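Local structure of adhesion protein (Streptococcus pseudopneumoniae 5247, 7LM5) at residues F185-T190 against T234-S239; D129-G134 against A196-L201; L101-G106 against K119-P124; V68-T73 against E94-M99. The protein probably captures zinc outside the cell and hands it to an ATP-binding cassette transporter for uptake. The protein carries 1 engineered substitution. One frame throughout, in Å; residues are numbered along the deposited sequence.

In the fold
Two four-stranded parallel sheets organise the chain. Interaction 4 lies first in sequence, at the C-terminal ends of strands 66-69 and 91-94 in the first sheet; interaction 3 follows, within the long loop after strand 91-94. Interaction 1 joins the two central strands of the second sheet, and its segments alternate along the chain with those of interaction 2, which sets the start of helix 130-147 against the end of helix 193-198. Centres of interactions 1 and 4 are about 25 Å apart, on opposite sides of the chain's centre; interactions 2 and 3 touch through a salt bridge between K197 and E102. Interaction 1 supplies H189 to the three-residue zinc site, and D123 of interaction 3 backs its H125.

Interaction 1: residues F185-T190 against T234-S239; sequences FVTQHT and TIFTES. With ZN (zinc ion), chain B.
V186 and T187 run beside I235 and F236 as the two central, parallel strands of a four-stranded sheet. The backbone bond is F236 N to V186 O, 2.8 Å and almost straight. One residue further on, the CA of T187 makes a CA-H...O contact with F236 O.

Apolar contacts fall on both faces of the sheet. On one, T187 CG2 packs 3.8 Å from F236 CB, and F185, crossing F236 at about a right angle, brings its CB to the edge of that ring, 3.9 Å from CE2. T234 CG2 covers one face of the F236 ring, and L284 of helix 273-288 touches both phenylalanines. On the other face the V186 CG1 methyl meets the CG1 methylene of I235.

Polar contacts take over where the chain turns a corner at Q188. Its side chain reaches out extended, CG opposite the backbone N (chi1 -175°), and OE1 accepts from E238 N at 3.1 Å, the donor standing well above the amide plane. H189 ND1 donates to E238 OE1 over a short 2.5 Å; the oxygen lies in the imidazole plane and is met on its syn side, with the carboxylate turned 36° from the ring. Water 1 accepts from H189 N and also lies beside E238 OE1. T187 OG1 donates to H189 O.

H189 NE2 binds zinc at 2.5 Å, with H125 and E264 completing the protein ligands. E238 is therefore a second-shell residue: its bond to ND1, together with the metal on NE2, helps set the rotation of the ring and probably makes NE2 a stronger electron donor to the metal.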
loop_
_atom_site.group_PDB
_atom_site.type_symbol
_atom_site.label_atom_id
_atom_site.label_comp_id
_atom_site.label_asym_id
_atom_site.label_seq_id
_atom_site.Cartn_x
_atom_site.Cartn_y
_atom_site.Cartn_z
ATOM N N PHE A 185 5.886 -8.145 15.580
ATOM C CA PHE A 185 5.086 -6.969 15.886
ATOM C C PHE A 185 3.647 -7.209 15.452
ATOM O O PHE A 185 3.364 -8.053 14.599
ATOM C CB PHE A 185 5.656 -5.705 15.220
ATOM C CG PHE A 185 5.608 -5.725 13.717
ATOM C CD1 PHE A 185 6.491 -6.507 12.989
ATOM C CD2 PHE A 185 4.695 -4.939 13.031
ATOM C CE1 PHE A 185 6.453 -6.520 11.605
ATOM C CE2 PHE A 185 4.652 -4.946 11.647
ATOM C CZ PHE A 185 5.532 -5.738 10.934
ATOM N N VAL A 186 2.734 -6.455 16.061
ATOM C CA VAL A 186 1.301 -6.589 15.823
ATOM C C VAL A 186 0.751 -5.230 15.413
ATOM O O VAL A 186 1.040 -4.219 16.064
ATOM C CB VAL A 186 0.562 -7.120 17.066
ATOM C CG1 VAL A 186 -0.932 -7.230 16.795
ATOM C CG2 VAL A 186 1.136 -8.466 17.491
ATOM N N THR A 187 -0.038 -5.206 14.342
ATOM C CA THR A 187 -0.600 -3.974 13.809
ATOM C C THR A 187 -2.121 -4.063 13.766
ATOM O O THR A 187 -2.714 -5.128 13.958
ATOM C CB THR A 187 -0.040 -3.672 12.412
ATOM O OG1 THR A 187 -0.343 -4.758 11.527
ATOM C CG2 THR A 187 1.467 -3.485 12.482
ATOM N N GLN A 188 -2.749 -2.912 13.499
ATOM C CA GLN A 188 -4.203 -2.808 13.596
ATOM C C GLN A 188 -4.902 -3.722 12.596
ATOM O O GLN A 188 -5.918 -4.347 12.925
ATOM C CB GLN A 188 -4.634 -1.356 13.394
ATOM C CG GLN A 188 -6.118 -1.115 13.598
ATOM C CD GLN A 188 -6.447 0.356 13.754
ATOM O OE1 GLN A 188 -6.113 0.974 14.765
ATOM N NE2 GLN A 188 -7.104 0.926 12.749
ATOM N N HIS A 189 -4.387 -3.808 11.372
ATOM C CA HIS A 189 -4.877 -4.785 10.410
ATOM C C HIS A 189 -3.696 -5.321 9.612
ATOM O O HIS A 189 -2.582 -4.794 9.675
ATOM C CB HIS A 189 -5.966 -4.197 9.496
ATOM C CG HIS A 189 -5.451 -3.283 8.429
ATOM N ND1 HIS A 189 -4.979 -2.015 8.693
ATOM C CD2 HIS A 189 -5.364 -3.444 7.086
ATOM C CE1 HIS A 189 -4.607 -1.443 7.563
ATOM N NE2 HIS A 189 -4.832 -2.288 6.573
ATOM N N THR A 190 -3.948 -6.397 8.867
ATOM C CA THR A 190 -2.893 -7.148 8.184
ATOM C C THR A 190 -2.474 -6.387 6.929
ATOM O O THR A 190 -2.915 -6.662 5.809
ATOM C CB THR A 190 -3.369 -8.558 7.858
ATOM O OG1 THR A 190 -3.936 -9.151 9.034
ATOM C CG2 THR A 190 -2.209 -9.417 7.377
ATOM N N THR A 234 3.887 -3.933 22.206
ATOM C CA THR A 234 3.290 -2.785 21.538
ATOM C C THR A 234 2.353 -3.259 20.437
ATOM O O THR A 234 2.702 -4.159 19.668
ATOM C CB THR A 234 4.374 -1.869 20.952
ATOM O OG1 THR A 234 5.175 -1.333 22.012
ATOM C CG2 THR A 234 3.752 -0.724 20.164
ATOM N N ILE A 235 1.170 -2.654 20.371
ATOM C CA ILE A 235 0.230 -2.858 19.274
ATOM C C ILE A 235 0.180 -1.569 18.466
ATOM O O ILE A 235 -0.088 -0.493 19.015
ATOM C CB ILE A 235 -1.167 -3.249 19.781
ATOM C CG1 ILE A 235 -1.164 -4.692 20.290
ATOM C CG2 ILE A 235 -2.203 -3.068 18.682
ATOM C CD1 ILE A 235 -2.509 -5.160 20.801
ATOM N N PHE A 236 0.441 -1.674 17.166
ATOM C CA PHE A 236 0.493 -0.513 16.288
ATOM C C PHE A 236 -0.902 -0.211 15.751
ATOM O O PHE A 236 -1.482 -1.021 15.021
ATOM C CB PHE A 236 1.476 -0.748 15.143
ATOM C CG PHE A 236 2.912 -0.791 15.583
ATOM C CD1 PHE A 236 3.615 0.382 15.808
ATOM C CD2 PHE A 236 3.560 -2.002 15.771
ATOM C CE1 PHE A 236 4.937 0.349 16.214
ATOM C CE2 PHE A 236 4.883 -2.040 16.175
ATOM C CZ PHE A 236 5.571 -0.863 16.397
ATOM N N THR A 237 -1.430 0.956 16.109
ATOM C CA THR A 237 -2.746 1.393 15.677
ATOM C C THR A 237 -2.622 2.307 14.459
ATOM O O THR A 237 -1.531 2.566 13.945
ATOM C CB THR A 237 -3.476 2.100 16.821
ATOM O OG1 THR A 237 -2.645 3.140 17.351
ATOM C CG2 THR A 237 -3.817 1.112 17.930
ATOM N N GLU A 238 -3.766 2.798 13.991
ATOM C CA GLU A 238 -3.835 3.689 12.844
ATOM C C GLU A 238 -4.508 4.996 13.240
ATOM O O GLU A 238 -5.401 5.021 14.093
ATOM C CB GLU A 238 -4.598 3.041 11.682
ATOM C CG GLU A 238 -3.823 1.954 10.959
ATOM C CD GLU A 238 -4.682 1.178 9.981
ATOM O OE1 GLU A 238 -4.958 -0.010 10.246
ATOM O OE2 GLU A 238 -5.091 1.759 8.954
ATOM N N SER A 239 -4.070 6.082 12.613
ATOM C CA SER A 239 -4.623 7.403 12.890
ATOM C C SER A 239 -6.039 7.532 12.336
ATOM O O SER A 239 -7.017 7.306 13.048
ATOM C CB SER A 239 -3.727 8.494 12.301
ATOM O OG SER A 239 -2.425 8.442 12.860
HETATM ZN ZN ZN B . -5.030 -2.496 4.092
HETATM O O HOH W 1 -2.791 -1.427 10.413
#

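Interaction 2: residues D129-G134 against A196-L201; sequences DPEKAG and AKRFGL
The guanidinium of R198 has E131 CB over one face, 3.7 Å from NH2 and offset toward the rim, while the carboxylate of D129 meets its edge. The neighbouring flat group, the F199 ring, carries CG of R198 on one face and is approached obliquely by P130 CD at 4.5 Å.

Arginine and aspartate meet side-on. R198 NE donates to D129 OD1 and NH2 to OD2, both at 2.9 Å, and each oxygen uses its syn lone pair. The fork is not flat: OD2 lies in the guanidinium plane but OD1 is tilted out of it, and the two groups are turned 36° against each other. R198 gets there by starting out trans at chi1 and then curling at chi2 and chi3 (56° and 55°), which folds the aliphatic part around D129 and leaves CG 3.3 Å from OD1.

D129 is also the N-cap of helix 130-147. Its OD1 accepts a second hydrogen bond, from E131 N, at 3.2 Å, coming from above the carboxylate plane, so one oxygen serves both the capping bond and the salt bridge. F199, in turn, is the first residue to leave helical geometry at the end of helix 193-198; the contact thus joins one helix start to another helix end. K132 NZ, at a long 4.0 Å from D129 OD2, gathers with R198 around the same carboxylate, and these charges together with the helix start would be expected to keep the aspartate ionised. On the apolar side, M281 of helix 273-288 touches both P130 and F199.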
loop_
_atom_site.group_PDB
_atom_site.type_symbol
_atom_site.label_atom_id
_atom_site.label_comp_id
_atom_site.label_asym_id
_atom_site.label_seq_id
_atom_site.Cartn_x
_atom_site.Cartn_y
_atom_site.Cartn_z
ATOM N N ASP A 129 6.588 -2.293 0.930
ATOM C CA ASP A 129 7.933 -2.797 0.689
ATOM C C ASP A 129 8.671 -1.805 -0.198
ATOM O O ASP A 129 8.226 -1.557 -1.326
ATOM C CB ASP A 129 7.883 -4.167 0.025
ATOM C CG ASP A 129 9.259 -4.803 -0.140
ATOM O OD1 ASP A 129 10.275 -4.167 0.208
ATOM O OD2 ASP A 129 9.322 -5.954 -0.622
ATOM N N PRO A 130 9.771 -1.203 0.266
ATOM C CA PRO A 130 10.469 -0.215 -0.575
ATOM C C PRO A 130 10.896 -0.763 -1.926
ATOM O O PRO A 130 10.865 -0.033 -2.925
ATOM C CB PRO A 130 11.676 0.181 0.287
ATOM C CG PRO A 130 11.247 -0.096 1.687
ATOM C CD PRO A 130 10.372 -1.313 1.608
ATOM N N GLU A 131 11.286 -2.037 -1.986
ATOM C CA GLU A 131 11.676 -2.635 -3.258
ATOM C C GLU A 131 10.479 -2.750 -4.195
ATOM O O GLU A 131 10.559 -2.369 -5.369
ATOM C CB GLU A 131 12.307 -4.007 -3.016
ATOM C CG GLU A 131 13.358 -4.409 -4.040
ATOM C CD GLU A 131 14.726 -3.812 -3.749
ATOM O OE1 GLU A 131 14.814 -2.867 -2.937
ATOM O OE2 GLU A 131 15.718 -4.297 -4.331
ATOM N N LYS A 132 9.357 -3.266 -3.690
ATOM C CA LYS A 132 8.163 -3.414 -4.513
ATOM C C LYS A 132 7.502 -2.078 -4.828
ATOM O O LYS A 132 6.781 -1.981 -5.826
ATOM C CB LYS A 132 7.163 -4.343 -3.825
ATOM C CG LYS A 132 7.561 -5.806 -3.878
ATOM C CD LYS A 132 6.598 -6.674 -3.088
ATOM C CE LYS A 132 6.758 -8.137 -3.459
ATOM N NZ LYS A 132 8.183 -8.567 -3.417
ATOM N N ALA A 133 7.722 -1.053 -4.000
ATOM C CA ALA A 133 7.247 0.281 -4.349
ATOM C C ALA A 133 7.975 0.812 -5.577
ATOM O O ALA A 133 7.357 1.421 -6.458
ATOM C CB ALA A 133 7.422 1.230 -3.165
ATOM N N GLY A 134 9.287 0.581 -5.657
ATOM C CA GLY A 134 10.026 0.968 -6.845
ATOM C C GLY A 134 9.675 0.135 -8.060
ATOM O O GLY A 134 9.749 0.623 -9.192
ATOM N N ALA A 196 7.421 -6.864 6.530
ATOM C CA ALA A 196 8.042 -7.843 7.416
ATOM C C ALA A 196 8.874 -8.852 6.633
ATOM O O ALA A 196 9.980 -9.213 7.054
ATOM C CB ALA A 196 6.972 -8.555 8.243
ATOM N N LYS A 197 8.360 -9.319 5.492
ATOM C CA LYS A 197 9.111 -10.255 4.662
ATOM C C LYS A 197 10.358 -9.622 4.059
ATOM O O LYS A 197 11.308 -10.343 3.735
ATOM C CB LYS A 197 8.222 -10.805 3.546
ATOM C CG LYS A 197 7.084 -11.689 4.029
ATOM C CD LYS A 197 6.267 -12.215 2.858
ATOM C CE LYS A 197 5.151 -13.133 3.331
ATOM N NZ LYS A 197 4.362 -13.680 2.194
ATOM N N ARG A 198 10.377 -8.298 3.900
ATOM C CA ARG A 198 11.551 -7.641 3.334
ATOM C C ARG A 198 12.718 -7.648 4.315
ATOM O O ARG A 198 13.876 -7.794 3.906
ATOM C CB ARG A 198 11.201 -6.211 2.920
ATOM C CG ARG A 198 12.380 -5.397 2.403
ATOM C CD ARG A 198 13.061 -6.095 1.240
ATOM N NE ARG A 198 12.117 -6.410 0.174
ATOM C CZ ARG A 198 12.393 -7.205 -0.853
ATOM N NH1 ARG A 198 13.589 -7.770 -0.951
ATOM N NH2 ARG A 198 11.474 -7.439 -1.779
ATOM N N PHE A 199 12.437 -7.505 5.613
ATOM C CA PHE A 199 13.482 -7.390 6.624
ATOM C C PHE A 199 13.465 -8.546 7.618
ATOM O O PHE A 199 13.936 -8.394 8.750
ATOM C CB PHE A 199 13.365 -6.052 7.356
ATOM C CG PHE A 199 13.447 -4.861 6.446
ATOM C CD1 PHE A 199 14.671 -4.417 5.973
ATOM C CD2 PHE A 199 12.299 -4.192 6.055
ATOM C CE1 PHE A 199 14.749 -3.324 5.130
ATOM C CE2 PHE A 199 12.371 -3.098 5.213
ATOM C CZ PHE A 199 13.597 -2.665 4.751
ATOM N N GLY A 200 12.933 -9.699 7.220
ATOM C CA GLY A 200 12.977 -10.877 8.073
ATOM C C GLY A 200 12.220 -10.731 9.374
ATOM O O GLY A 200 12.675 -11.224 10.414
ATOM N N LEU A 201 11.074 -10.060 9.344
ATOM C CA LEU A 201 10.259 -9.844 10.528
ATOM C C LEU A 201 9.012 -10.719 10.475
ATOM O O LEU A 201 8.628 -11.232 9.421
ATOM C CB LEU A 201 9.858 -8.370 10.655
ATOM C CG LEU A 201 10.986 -7.341 10.548
ATOM C CD1 LEU A 201 10.425 -5.928 10.597
ATOM C CD2 LEU A 201 12.018 -7.551 11.645
#

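Interaction 3: residues L101-G106 against K119-P124; sequences LERVPG and KTLYDP. With ZN (zinc ion), chain F.
L101 meets Y122 with its backbone and its CB: L101 O lies at the edge of the tyrosine ring, 3.3 Å from CD1, while L101 CB packs against the same ring carbon. Next, E102 O accepts a backbone hydrogen bond from D123 N at 2.8 Å. The side chain of E102 points away from this partner segment, and its OE1 binds a zinc ion at 2.5 Å while OE2 forms a salt bridge with K197.

R103 pairs its backbone with Y122 in a single bridge and then doubles back. The bend at chi2 (-66°) lays CD over one face of the Y122 ring, a CH-pi contact 4.0 Å from the centroid. NE continues to Y122 OH in a weak, long bond, and water 2 links NH2 to the same hydroxyl. The guanidinium stands nearly perpendicular to the ring, with L121 CD1 over one of its own faces; NH1 is held by the carbonyls of L107 and V110.

V104 N donates to L121 O at 2.7 Å, and V104 CG2 presses against L121 C at 3.4 Å. P105 finishes the contact with CD 4.2 Å from D123 OD2. The other oxygen, D123 OD1, bonds to ND1 of H125, making D123 a second-shell residue of the H125, H189 and E264 zinc site.

Both segments belong to the long loop between strand 91-94 and helix 130-147. Helix 193-198 borders them: Y194 touches L101 and hydrogen-bonds E102 N and D123 O through its hydroxyl, and S193 touches P105 and D123.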
loop_
_atom_site.group_PDB
_atom_site.type_symbol
_atom_site.label_atom_id
_atom_site.label_comp_id
_atom_site.label_asym_id
_atom_site.label_seq_id
_atom_site.Cartn_x
_atom_site.Cartn_y
_atom_site.Cartn_z
ATOM N N LEU A 101 2.158 -11.303 -6.260
ATOM C CA LEU A 101 1.487 -11.059 -4.991
ATOM C C LEU A 101 1.622 -12.277 -4.086
ATOM O O LEU A 101 1.511 -13.418 -4.541
ATOM C CB LEU A 101 0.008 -10.735 -5.211
ATOM C CG LEU A 101 -0.311 -9.531 -6.102
ATOM C CD1 LEU A 101 -1.815 -9.361 -6.252
ATOM C CD2 LEU A 101 0.321 -8.265 -5.549
ATOM N N GLU A 102 1.863 -12.026 -2.803
ATOM C CA GLU A 102 1.985 -13.090 -1.819
ATOM C C GLU A 102 0.613 -13.477 -1.275
ATOM O O GLU A 102 -0.359 -12.725 -1.374
ATOM C CB GLU A 102 2.900 -12.664 -0.668
ATOM C CG GLU A 102 4.338 -12.355 -1.067
ATOM C CD GLU A 102 5.115 -13.589 -1.484
ATOM O OE1 GLU A 102 4.938 -14.050 -2.630
ATOM O OE2 GLU A 102 5.902 -14.104 -0.659
ATOM N N ARG A 103 0.548 -14.673 -0.694
ATOM C CA ARG A 103 -0.694 -15.159 -0.111
ATOM C C ARG A 103 -1.064 -14.352 1.129
ATOM O O ARG A 103 -0.211 -13.751 1.788
ATOM C CB ARG A 103 -0.573 -16.639 0.253
ATOM C CG ARG A 103 -0.752 -17.595 -0.915
ATOM C CD ARG A 103 -2.168 -17.528 -1.461
ATOM N NE ARG A 103 -2.424 -18.557 -2.463
ATOM C CZ ARG A 103 -2.950 -19.747 -2.192
ATOM N NH1 ARG A 103 -3.277 -20.060 -0.946
ATOM N NH2 ARG A 103 -3.150 -20.624 -3.166
ATOM N N VAL A 104 -2.354 -14.344 1.441
ATOM C CA VAL A 104 -2.834 -13.685 2.661
ATOM C C VAL A 104 -2.362 -14.480 3.875
ATOM O O VAL A 104 -2.477 -15.719 3.880
ATOM C CB VAL A 104 -4.360 -13.570 2.635
ATOM C CG1 VAL A 104 -4.896 -13.200 4.012
ATOM C CG2 VAL A 104 -4.792 -12.544 1.600
ATOM N N PRO A 105 -1.817 -13.833 4.905
ATOM C CA PRO A 105 -1.412 -14.569 6.109
ATOM C C PRO A 105 -2.598 -15.286 6.742
ATOM O O PRO A 105 -3.661 -14.698 6.953
ATOM C CB PRO A 105 -0.856 -13.473 7.024
ATOM C CG PRO A 105 -0.443 -12.378 6.090
ATOM C CD PRO A 105 -1.446 -12.409 4.973
ATOM N N GLY A 106 -2.404 -16.567 7.043
ATOM C CA GLY A 106 -3.476 -17.415 7.513
ATOM C C GLY A 106 -4.210 -18.163 6.424
ATOM O O GLY A 106 -5.102 -18.963 6.735
ATOM N N LYS A 119 -10.419 -14.066 -4.811
ATOM C CA LYS A 119 -9.606 -12.864 -4.651
ATOM C C LYS A 119 -9.135 -12.662 -3.216
ATOM O O LYS A 119 -8.153 -11.945 -2.992
ATOM C CB LYS A 119 -10.394 -11.636 -5.113
ATOM C CG LYS A 119 -9.539 -10.405 -5.370
ATOM C CD LYS A 119 -10.359 -9.132 -5.258
ATOM C CE LYS A 119 -10.801 -8.891 -3.824
ATOM N NZ LYS A 119 -11.506 -7.588 -3.668
ATOM N N THR A 120 -9.803 -13.280 -2.242
ATOM C CA THR A 120 -9.455 -13.166 -0.826
ATOM C C THR A 120 -8.177 -13.909 -0.455
ATOM O O THR A 120 -7.864 -13.966 0.741
ATOM C CB THR A 120 -10.609 -13.681 0.037
ATOM O OG1 THR A 120 -10.741 -15.098 -0.140
ATOM C CG2 THR A 120 -11.913 -13.005 -0.358
ATOM N N LEU A 121 -7.427 -14.471 -1.404
ATOM C CA LEU A 121 -6.258 -15.279 -1.080
ATOM C C LEU A 121 -4.937 -14.532 -1.189
ATOM O O LEU A 121 -3.936 -15.008 -0.643
ATOM C CB LEU A 121 -6.194 -16.512 -1.989
ATOM C CG LEU A 121 -7.335 -17.518 -1.848
ATOM C CD1 LEU A 121 -7.077 -18.729 -2.722
ATOM C CD2 LEU A 121 -7.509 -17.930 -0.397
ATOM N N TYR A 122 -4.942 -13.454 -1.966
ATOM C CA TYR A 122 -3.731 -12.665 -2.278
ATOM C C TYR A 122 -3.697 -11.327 -1.537
ATOM O O TYR A 122 -4.698 -10.648 -1.473
ATOM C CB TYR A 122 -3.578 -12.623 -3.793
ATOM C CG TYR A 122 -3.040 -13.931 -4.290
ATOM C CD1 TYR A 122 -1.701 -14.212 -4.164
ATOM C CD2 TYR A 122 -3.858 -14.909 -4.808
ATOM C CE1 TYR A 122 -1.167 -15.415 -4.568
ATOM C CE2 TYR A 122 -3.341 -16.120 -5.224
ATOM C CZ TYR A 122 -1.993 -16.374 -5.102
ATOM O OH TYR A 122 -1.438 -17.557 -5.480
ATOM N N ASP A 123 -2.527 -11.007 -1.005
ATOM C CA ASP A 123 -2.284 -9.773 -0.229
ATOM C C ASP A 123 -1.920 -8.636 -1.182
ATOM O O ASP A 123 -1.038 -8.827 -1.966
ATOM C CB ASP A 123 -1.166 -10.045 0.767
ATOM C CG ASP A 123 -0.922 -8.928 1.741
ATOM O OD1 ASP A 123 -1.502 -7.904 1.576
ATOM O OD2 ASP A 123 -0.159 -9.129 2.643
ATOM N N PRO A 124 -2.588 -7.470 -1.153
ATOM C CA PRO A 124 -2.255 -6.373 -2.034
ATOM C C PRO A 124 -1.295 -5.316 -1.485
ATOM O O PRO A 124 -0.794 -4.595 -2.261
ATOM C CB PRO A 124 -3.607 -5.681 -2.159
ATOM C CG PRO A 124 -4.162 -5.803 -0.801
ATOM C CD PRO A 124 -3.750 -7.178 -0.352
HETATM ZN ZN ZN F . 6.606 -15.837 -2.866
HETATM O O HOH W 2 -2.409 -19.783 -5.940
#

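Interaction 4: residues V68-T73 against E94-M99; sequences VYHSHT and EASEGM. With ZN (zinc ion), chain E.
Y69 and E94 pair as parallel strands, with A95 N bonded to Y69 O at 2.6 Å in a nearly straight line, before a type I turn from E94 to E97 carries the second segment away. E94 lies across the Y69 ring: its CA stands over one face, 4.1 Å from the centroid, and its carboxylate is only 16° from parallel with the ring. A chi1 of -171° and an extended chain carry the carboxylate past the phenol to the metal.

This is a zinc site at the C-terminal end of a parallel sheet, distinct from the one formed by H125, H189 and E264. E94 chelates the ion with both oxygens, OE1 at 2.4 Å and OE2 at 2.2 Å; H72 ND1 and waters 3 and 4 complete the shell. E94 OE2 also accepts from H72 N at 3.1 Å, from above the carboxylate plane, which ties one ligand to the backbone of the other.

Deeper in, H70 O takes the hydroxyl of S96 at 2.6 Å and, weakly, S96 N. S96 OG also sits over one face of the H70 ring, whose nitrogens bond to E136 and P124 O. V68 CG1 packs on A95 CB, with I25 of helix 23-33 against both.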
loop_
_atom_site.group_PDB
_atom_site.type_symbol
_atom_site.label_atom_id
_atom_site.label_comp_id
_atom_site.label_asym_id
_atom_site.label_seq_id
_atom_site.Cartn_x
_atom_site.Cartn_y
_atom_site.Cartn_z
ATOM N N VAL A 68 -5.288 5.443 -13.066
ATOM C CA VAL A 68 -4.337 4.472 -12.540
ATOM C C VAL A 68 -4.851 3.971 -11.200
ATOM O O VAL A 68 -5.201 4.771 -10.325
ATOM C CB VAL A 68 -2.928 5.076 -12.390
ATOM C CG1 VAL A 68 -1.905 3.982 -12.119
ATOM C CG2 VAL A 68 -2.551 5.872 -13.630
ATOM N N TYR A 69 -4.899 2.650 -11.043
ATOM C CA TYR A 69 -5.247 2.021 -9.779
ATOM C C TYR A 69 -4.207 0.956 -9.455
ATOM O O TYR A 69 -3.409 0.553 -10.306
ATOM C CB TYR A 69 -6.661 1.420 -9.811
ATOM C CG TYR A 69 -6.807 0.184 -10.669
ATOM C CD1 TYR A 69 -6.939 0.281 -12.048
ATOM C CD2 TYR A 69 -6.832 -1.082 -10.096
ATOM C CE1 TYR A 69 -7.080 -0.848 -12.834
ATOM C CE2 TYR A 69 -6.973 -2.216 -10.873
ATOM C CZ TYR A 69 -7.096 -2.094 -12.241
ATOM O OH TYR A 69 -7.236 -3.221 -13.019
ATOM N N HIS A 70 -4.219 0.502 -8.203
ATOM C CA HIS A 70 -3.191 -0.409 -7.716
ATOM C C HIS A 70 -3.351 -1.814 -8.287
ATOM O O HIS A 70 -2.506 -2.273 -9.062
ATOM C CB HIS A 70 -3.210 -0.460 -6.187
ATOM C CG HIS A 70 -2.193 -1.391 -5.601
ATOM N ND1 HIS A 70 -0.856 -1.335 -5.932
ATOM C CD2 HIS A 70 -2.319 -2.399 -4.707
ATOM C CE1 HIS A 70 -0.202 -2.269 -5.265
ATOM N NE2 HIS A 70 -1.066 -2.929 -4.515
ATOM N N SER A 71 -4.424 -2.503 -7.912
ATOM C CA SER A 71 -4.584 -3.902 -8.283
ATOM C C SER A 71 -6.057 -4.273 -8.221
ATOM O O SER A 71 -6.846 -3.643 -7.511
ATOM C CB SER A 71 -3.763 -4.817 -7.367
ATOM O OG SER A 71 -3.974 -6.181 -7.684
ATOM N N HIS A 72 -6.415 -5.315 -8.975
ATOM C CA HIS A 72 -7.771 -5.845 -8.903
ATOM C C HIS A 72 -8.047 -6.518 -7.566
ATOM O O HIS A 72 -9.215 -6.713 -7.214
ATOM C CB HIS A 72 -8.022 -6.828 -10.047
ATOM C CG HIS A 72 -7.209 -8.083 -9.958
ATOM N ND1 HIS A 72 -5.960 -8.203 -10.529
ATOM C CD2 HIS A 72 -7.471 -9.275 -9.372
ATOM C CE1 HIS A 72 -5.486 -9.414 -10.293
ATOM N NE2 HIS A 72 -6.384 -10.085 -9.594
ATOM N N THR A 73 -7.002 -6.874 -6.819
ATOM C CA THR A 73 -7.153 -7.432 -5.482
ATOM C C THR A 73 -7.451 -6.372 -4.431
ATOM O O THR A 73 -7.696 -6.724 -3.272
ATOM C CB THR A 73 -5.890 -8.204 -5.085
ATOM O OG1 THR A 73 -4.762 -7.321 -5.102
ATOM C CG2 THR A 73 -5.640 -9.350 -6.052
ATOM N N GLU A 94 -3.487 -0.592 -14.592
ATOM C CA GLU A 94 -3.283 -1.306 -13.336
ATOM C C GLU A 94 -1.810 -1.179 -12.959
ATOM O O GLU A 94 -0.942 -1.774 -13.604
ATOM C CB GLU A 94 -3.701 -2.767 -13.475
ATOM C CG GLU A 94 -3.731 -3.542 -12.170
ATOM C CD GLU A 94 -4.216 -4.964 -12.360
ATOM O OE1 GLU A 94 -4.367 -5.388 -13.525
ATOM O OE2 GLU A 94 -4.450 -5.658 -11.347
ATOM N N ALA A 95 -1.530 -0.400 -11.909
ATOM C CA ALA A 95 -0.155 -0.042 -11.578
ATOM C C ALA A 95 0.692 -1.239 -11.163
ATOM O O ALA A 95 1.924 -1.157 -11.227
ATOM C CB ALA A 95 -0.140 1.008 -10.466
ATOM N N SER A 96 0.075 -2.344 -10.744
ATOM C CA SER A 96 0.813 -3.508 -10.271
ATOM C C SER A 96 0.663 -4.712 -11.196
ATOM O O SER A 96 0.839 -5.851 -10.753
ATOM C CB SER A 96 0.373 -3.873 -8.854
ATOM O OG SER A 96 -0.970 -4.319 -8.840
ATOM N N GLU A 97 0.341 -4.486 -12.466
ATOM C CA GLU A 97 0.217 -5.590 -13.407
ATOM C C GLU A 97 1.579 -6.236 -13.637
ATOM O O GLU A 97 2.547 -5.559 -13.995
ATOM C CB GLU A 97 -0.369 -5.104 -14.730
ATOM C CG GLU A 97 -0.581 -6.214 -15.749
ATOM C CD GLU A 97 -1.121 -5.705 -17.070
ATOM O OE1 GLU A 97 -1.219 -4.471 -17.240
ATOM O OE2 GLU A 97 -1.447 -6.539 -17.940
ATOM N N GLY A 98 1.652 -7.549 -13.425
ATOM C CA GLY A 98 2.878 -8.294 -13.557
ATOM C C GLY A 98 3.607 -8.546 -12.253
ATOM O O GLY A 98 4.475 -9.425 -12.204
ATOM N N MET A 99 3.280 -7.801 -11.200
ATOM C CA MET A 99 3.929 -8.002 -9.912
ATOM C C MET A 99 3.412 -9.271 -9.244
ATOM O O MET A 99 2.223 -9.594 -9.318
ATOM C CB MET A 99 3.695 -6.799 -9.000
ATOM C CG MET A 99 4.428 -5.540 -9.427
ATOM S SD MET A 99 4.185 -4.171 -8.279
ATOM C CE MET A 99 4.863 -4.867 -6.774
HETATM ZN ZN ZN E . -5.163 -7.388 -12.422
HETATM O O HOH W 3 -6.968 -6.531 -13.112
HETATM O O HOH W 4 -3.197 -7.974 -11.998
#